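Local atomic coordinates of probable TonB-dependent receptor (Pseudomonas aeruginosa, PDB entry 4K3F), a protein that probably binds methionine in the periplasm as a substrate-binding lipoprotein of the NlpA family, and holds selenomethionine in its ligand pocket here. Residues 37-40 with 41-45; 56-59 with 60-64. All coordinates share one frame; numbering follows the deposited sequence.

Contact 1 of 2, residues 37-40 with 41-45; sequences FTDY and VQPNV. With MSE (selenomethionine), chain B.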
loop_
_atom_site.group_PDB
_atom_site.type_symbol
_atom_site.label_atom_id
_atom_site.label_comp_id
_atom_site.label_asym_id
_atom_site.label_seq_id
_atom_site.Cartn_x
_atom_site.Cartn_y
_atom_site.Cartn_z
ATOM N N PHE A 37 -9.210 -6.894 -7.290
ATOM C CA PHE A 37 -8.043 -7.213 -8.111
ATOM C C PHE A 37 -6.898 -7.602 -7.188
ATOM O O PHE A 37 -6.790 -7.086 -6.081
ATOM C CB PHE A 37 -7.631 -5.995 -8.930
ATOM C CG PHE A 37 -8.583 -5.682 -10.037
ATOM C CD1 PHE A 37 -9.698 -4.899 -9.797
ATOM C CD2 PHE A 37 -8.365 -6.168 -11.318
ATOM C CE1 PHE A 37 -10.594 -4.614 -10.824
ATOM C CE2 PHE A 37 -9.247 -5.883 -12.332
ATOM C CZ PHE A 37 -10.369 -5.087 -12.073
ATOM N N THR A 38 -6.014 -8.499 -7.623
ATOM C CA THR A 38 -4.946 -8.905 -6.738
ATOM C C THR A 38 -3.620 -8.146 -6.963
ATOM O O THR A 38 -2.661 -8.327 -6.201
ATOM C CB THR A 38 -4.670 -10.399 -6.886
ATOM O OG1 THR A 38 -4.262 -10.652 -8.234
ATOM C CG2 THR A 38 -5.906 -11.187 -6.549
ATOM N N ASP A 39 -3.549 -7.330 -8.018
ATOM C CA ASP A 39 -2.308 -6.711 -8.449
ATOM C C ASP A 39 -2.344 -5.177 -8.382
ATOM O O ASP A 39 -3.391 -4.579 -8.131
ATOM C CB ASP A 39 -2.011 -7.119 -9.893
ATOM C CG ASP A 39 -2.937 -6.429 -10.887
ATOM O OD1 ASP A 39 -4.184 -6.594 -10.784
ATOM O OD2 ASP A 39 -2.397 -5.671 -11.726
ATOM N N TYR A 40 -1.184 -4.577 -8.622
ATOM C CA TYR A 40 -1.005 -3.158 -8.492
ATOM C C TYR A 40 -1.060 -2.391 -9.828
ATOM O O TYR A 40 -0.816 -1.195 -9.863
ATOM C CB TYR A 40 0.334 -2.901 -7.827
ATOM C CG TYR A 40 0.456 -3.091 -6.323
ATOM C CD1 TYR A 40 -0.639 -3.309 -5.495
ATOM C CD2 TYR A 40 1.724 -3.015 -5.733
ATOM C CE1 TYR A 40 -0.476 -3.427 -4.107
ATOM C CE2 TYR A 40 1.882 -3.094 -4.376
ATOM C CZ TYR A 40 0.796 -3.309 -3.543
ATOM O OH TYR A 40 1.013 -3.401 -2.166
ATOM N N VAL A 41 -1.434 -3.064 -10.906
ATOM C CA VAL A 41 -1.455 -2.428 -12.240
ATOM C C VAL A 41 -2.861 -2.310 -12.776
ATOM O O VAL A 41 -3.349 -1.203 -13.080
ATOM C CB VAL A 41 -0.523 -3.178 -13.232
ATOM C CG1 VAL A 41 -0.606 -2.598 -14.648
ATOM C CG2 VAL A 41 0.917 -3.120 -12.726
ATOM N N GLN A 42 -3.556 -3.445 -12.850
ATOM C CA GLN A 42 -4.875 -3.459 -13.486
ATOM C C GLN A 42 -5.910 -2.497 -12.880
ATOM O O GLN A 42 -6.727 -1.947 -13.643
ATOM C CB GLN A 42 -5.441 -4.896 -13.610
ATOM C CG GLN A 42 -4.585 -5.838 -14.490
ATOM C CD GLN A 42 -4.188 -5.230 -15.852
ATOM O OE1 GLN A 42 -3.006 -5.175 -16.204
ATOM N NE2 GLN A 42 -5.159 -4.757 -16.593
ATOM N N PRO A 43 -5.906 -2.265 -11.555
ATOM C CA PRO A 43 -6.890 -1.280 -11.041
ATOM C C PRO A 43 -6.753 0.104 -11.695
ATOM O O PRO A 43 -7.782 0.785 -11.911
ATOM C CB PRO A 43 -6.660 -1.287 -9.503
ATOM C CG PRO A 43 -6.066 -2.642 -9.258
ATOM C CD PRO A 43 -5.178 -2.923 -10.450
ATOM N N ASN A 44 -5.520 0.524 -12.025
ATOM C CA ASN A 44 -5.314 1.798 -12.646
ATOM C C ASN A 44 -5.672 1.743 -14.117
ATOM O O ASN A 44 -6.311 2.636 -14.656
ATOM C CB ASN A 44 -3.879 2.234 -12.462
ATOM C CG ASN A 44 -3.653 2.947 -11.170
ATOM O OD1 ASN A 44 -4.584 3.425 -10.548
ATOM N ND2 ASN A 44 -2.381 3.048 -10.757
ATOM N N VAL A 45 -5.237 0.675 -14.775
ATOM C CA VAL A 45 -5.539 0.472 -16.204
ATOM C C VAL A 45 -7.063 0.467 -16.423
ATOM O O VAL A 45 -7.551 1.074 -17.365
ATOM C CB VAL A 45 -4.944 -0.869 -16.713
ATOM C CG1 VAL A 45 -5.425 -1.147 -18.134
ATOM C CG2 VAL A 45 -3.444 -0.853 -16.619
HETATM N N MSE B 300 -1.631 -0.929 0.223
HETATM C CA MSE B 300 -0.242 -0.768 -0.296
HETATM C C MSE B 300 0.551 -0.048 0.788
HETATM O O MSE B 300 0.048 0.916 1.375
HETATM O OXT MSE B 300 1.698 -0.416 1.067
HETATM C CB MSE B 300 -0.209 0.023 -1.614
HETATM C CG MSE B 300 1.187 0.166 -2.169
HETATM SE SE MSE B 300 1.177 1.335 -3.748
HETATM C CE MSE B 300 0.233 0.233 -4.957
#

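Contact 2 of 2, residues 56-59 with 60-64; sequences FFQH and QPYLD. With MSE (selenomethionine), chain B.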
loop_
_atom_site.group_PDB
_atom_site.type_symbol
_atom_site.label_atom_id
_atom_site.label_comp_id
_atom_site.label_asym_id
_atom_site.label_seq_id
_atom_site.Cartn_x
_atom_site.Cartn_y
_atom_site.Cartn_z
ATOM N N PHE A 56 -9.173 1.949 -5.361
ATOM C CA PHE A 56 -8.747 2.123 -3.966
ATOM C C PHE A 56 -7.781 1.015 -3.632
ATOM O O PHE A 56 -8.176 -0.086 -3.308
ATOM C CB PHE A 56 -9.969 2.162 -3.047
ATOM C CG PHE A 56 -9.640 2.326 -1.583
ATOM C CD1 PHE A 56 -8.688 3.239 -1.158
ATOM C CD2 PHE A 56 -10.306 1.598 -0.626
ATOM C CE1 PHE A 56 -8.400 3.386 0.210
ATOM C CE2 PHE A 56 -10.021 1.756 0.736
ATOM C CZ PHE A 56 -9.085 2.651 1.152
ATOM N N PHE A 57 -6.491 1.348 -3.730
ATOM C CA PHE A 57 -5.407 0.344 -3.577
ATOM C C PHE A 57 -4.016 0.915 -3.417
ATOM O O PHE A 57 -3.156 0.182 -3.036
ATOM C CB PHE A 57 -5.352 -0.690 -4.714
ATOM C CG PHE A 57 -4.625 -0.206 -5.949
ATOM C CD1 PHE A 57 -5.220 0.665 -6.819
ATOM C CD2 PHE A 57 -3.322 -0.612 -6.194
ATOM C CE1 PHE A 57 -4.538 1.116 -7.978
ATOM C CE2 PHE A 57 -2.655 -0.175 -7.320
ATOM C CZ PHE A 57 -3.258 0.689 -8.197
ATOM N N GLN A 58 -3.781 2.175 -3.745
ATOM C CA GLN A 58 -2.384 2.695 -3.883
ATOM C C GLN A 58 -2.196 3.934 -3.036
ATOM O O GLN A 58 -3.180 4.521 -2.543
ATOM C CB GLN A 58 -2.078 3.016 -5.349
ATOM C CG GLN A 58 -2.745 4.314 -5.825
ATOM C CD GLN A 58 -2.886 4.334 -7.326
ATOM O OE1 GLN A 58 -1.907 4.222 -8.071
ATOM N NE2 GLN A 58 -4.112 4.362 -7.781
ATOM N N HIS A 59 -0.935 4.320 -2.862
ATOM C CA HIS A 59 -0.603 5.582 -2.236
ATOM C C HIS A 59 -0.222 6.594 -3.323
ATOM O O HIS A 59 -0.132 6.282 -4.501
ATOM C CB HIS A 59 0.492 5.434 -1.166
ATOM C CG HIS A 59 1.693 4.597 -1.579
ATOM N ND1 HIS A 59 2.534 4.954 -2.627
ATOM C CD2 HIS A 59 2.190 3.440 -1.089
ATOM C CE1 HIS A 59 3.502 4.054 -2.744
ATOM N NE2 HIS A 59 3.324 3.133 -1.803
ATOM N N GLN A 60 -0.071 7.838 -2.929
ATOM C CA GLN A 60 0.158 8.922 -3.899
ATOM C C GLN A 60 1.482 8.799 -4.609
ATOM O O GLN A 60 1.541 9.011 -5.822
ATOM C CB GLN A 60 -0.025 10.311 -3.253
ATOM C CG GLN A 60 -0.032 11.461 -4.258
ATOM C CD GLN A 60 -1.379 11.804 -4.821
ATOM O OE1 GLN A 60 -2.376 11.937 -4.080
ATOM N NE2 GLN A 60 -1.414 12.034 -6.143
ATOM N N PRO A 61 2.575 8.458 -3.887
ATOM C CA PRO A 61 3.798 8.277 -4.659
ATOM C C PRO A 61 3.667 7.266 -5.792
ATOM O O PRO A 61 4.130 7.510 -6.899
ATOM C CB PRO A 61 4.814 7.869 -3.615
ATOM C CG PRO A 61 4.308 8.525 -2.348
ATOM C CD PRO A 61 2.817 8.471 -2.426
ATOM N N TYR A 62 3.005 6.175 -5.531
ATOM C CA TYR A 62 2.792 5.128 -6.544
ATOM C C TYR A 62 1.969 5.669 -7.725
ATOM O O TYR A 62 2.329 5.460 -8.897
ATOM C CB TYR A 62 2.115 3.900 -5.910
ATOM C CG TYR A 62 1.981 2.769 -6.885
ATOM C CD1 TYR A 62 0.888 2.691 -7.723
ATOM C CD2 TYR A 62 2.994 1.789 -7.021
ATOM C CE1 TYR A 62 0.760 1.675 -8.629
ATOM C CE2 TYR A 62 2.873 0.760 -7.941
ATOM C CZ TYR A 62 1.767 0.708 -8.741
ATOM O OH TYR A 62 1.677 -0.315 -9.685
ATOM N N LEU A 63 0.919 6.400 -7.420
ATOM C CA LEU A 63 0.046 6.966 -8.440
ATOM C C LEU A 63 0.848 7.889 -9.330
ATOM O O LEU A 63 0.708 7.881 -10.553
ATOM C CB LEU A 63 -1.138 7.701 -7.805
ATOM C CG LEU A 63 -2.001 8.422 -8.807
ATOM C CD1 LEU A 63 -2.645 7.493 -9.818
ATOM C CD2 LEU A 63 -3.033 9.302 -8.092
ATOM N N ASP A 64 1.598 8.787 -8.699
ATOM C CA ASP A 64 2.322 9.796 -9.486
ATOM C C ASP A 64 3.312 9.123 -10.470
ATOM O O ASP A 64 3.437 9.506 -11.678
ATOM C CB ASP A 64 3.091 10.752 -8.563
ATOM C CG ASP A 64 2.186 11.643 -7.716
ATOM O OD1 ASP A 64 0.998 11.782 -8.013
ATOM O OD2 ASP A 64 2.715 12.241 -6.721
HETATM N N MSE B 300 -1.631 -0.929 0.223
HETATM C CA MSE B 300 -0.242 -0.768 -0.296
HETATM C C MSE B 300 0.551 -0.048 0.788
HETATM O O MSE B 300 0.048 0.916 1.375
HETATM O OXT MSE B 300 1.698 -0.416 1.067
HETATM C CB MSE B 300 -0.209 0.023 -1.614
HETATM C CG MSE B 300 1.187 0.166 -2.169
HETATM SE SE MSE B 300 1.177 1.335 -3.748
HETATM C CE MSE B 300 0.233 0.233 -4.957
#

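Contact 1 of 2, residues 37-40 with 41-45
Asp39 folds its carboxylate back onto the backbone that follows it: OD2 accepts from Val41 N, which closes an Asx turn, and also from the next amide, Gln42 N, at the approach to helix 42-48. The N-H of Gln42 points almost straight at OD2 (174°), with Gln42 N 2.7 Å from Asp39 OD2 on the syn side and modestly out of the carboxylate plane. Val41 N lies 2.9 Å from Asp39 OD2 in a more bent bond and comes from well above that plane. Both donors reach the oxygen from the same face, which fixes the rotation of the carboxylate. With CG set between its own backbone N and carbonyl carbon (chi1 73°), Asp39 can reach forward in this way, and its negative charge would be expected to suit the start of a helix. The other oxygen, Asp39 OD1, rests 3.5 Å from Gln42 CB. On the backbone side, Asp39 O is buried against the ring of Pro43, 3.4 Å from Pro43 CD; a proline nitrogen has no hydrogen to offer, and this oxygen finds no polar partner in the model. Farther out, Phe37 runs past Pro43 in the opposite direction, Phe37 CB meeting Pro43 CG at 3.7 Å, while its ring also touches the CB of Gln42. The Tyr40 ring lies in the ligand pocket, where its hydroxyl bonds to Asn173. The selenomethionine methyl CE sits 3.4 Å above the plane of the Tyr40 ring, directly over the ring's centre.

Contact 2 of 2, residues 56-59 with 60-64
Strand 54-59 turns a corner at Phe57 and passes directly into helix 60-70, whose first turn begins with the backbone bond from Leu63 N to His59 O (3.1 Å). His59 is the N-cap, and its side chain does the capping: His59 ND1 accepts from Tyr62 N at 3.2 Å, the donor lying 17° out of the imidazole plane. With chi1 at 46°, CG lies between the backbone N and the carbonyl carbon, which brings ND1 to the first turn of the helix, with Pro61 CD also 3.5 Å from His59 ND1. Tyr62 crosses the imidazole at about a right angle and rests its CB against the His59 ring. Its own ring is met at the edge, in plane, by the amide oxygen of Gln58, with Gln58 OE1 3.2 Å from Tyr62 CD1. The extended Gln58 chain also brings OE1 against Leu63 CA and CB, and its NE2 bonds to Asn44. Phe57 CE2 approaches Tyr62 CE1 at 4.1 Å, the two side chains crossing steeply. Phe57, Gln58, His59 and Tyr62 line the pocket around the selenium and methyl end of the ligand: selenium lies over one face of His59, offset toward the rim, and the methyl CE lies over the centre of Tyr62, 3.6 Å above its plane. Since ND1 takes a hydrogen from the helix and NE2 bonds to the side-chain oxygen OD1 of Asn112, the imidazole is probably neutral and protonated at NE2, its two nitrogens fixing the ring face that selenium meets.

In the fold
Both contacts are places where the chain leaves a strand of the same mixed sheet and enters a helix: strand 30-36 into helix 42-48 through a loop in contact 1, strand 54-59 straight into helix 60-70 in contact 2. The first is partly buried and relies on a charged carboxylate; the second is buried nearer the centre of the chain and uses a histidine ring and a glutamine amide among aromatics. They touch directly, with Tyr62 OH 2.6 Å from Tyr40 O, a probable hydrogen bond joining the loop before helix 42-48 to the first turn of helix 60-70. The rings of Tyr40 and Tyr62 each present a face to the methyl CE, with Phe57 and Gln58 CB also touching it.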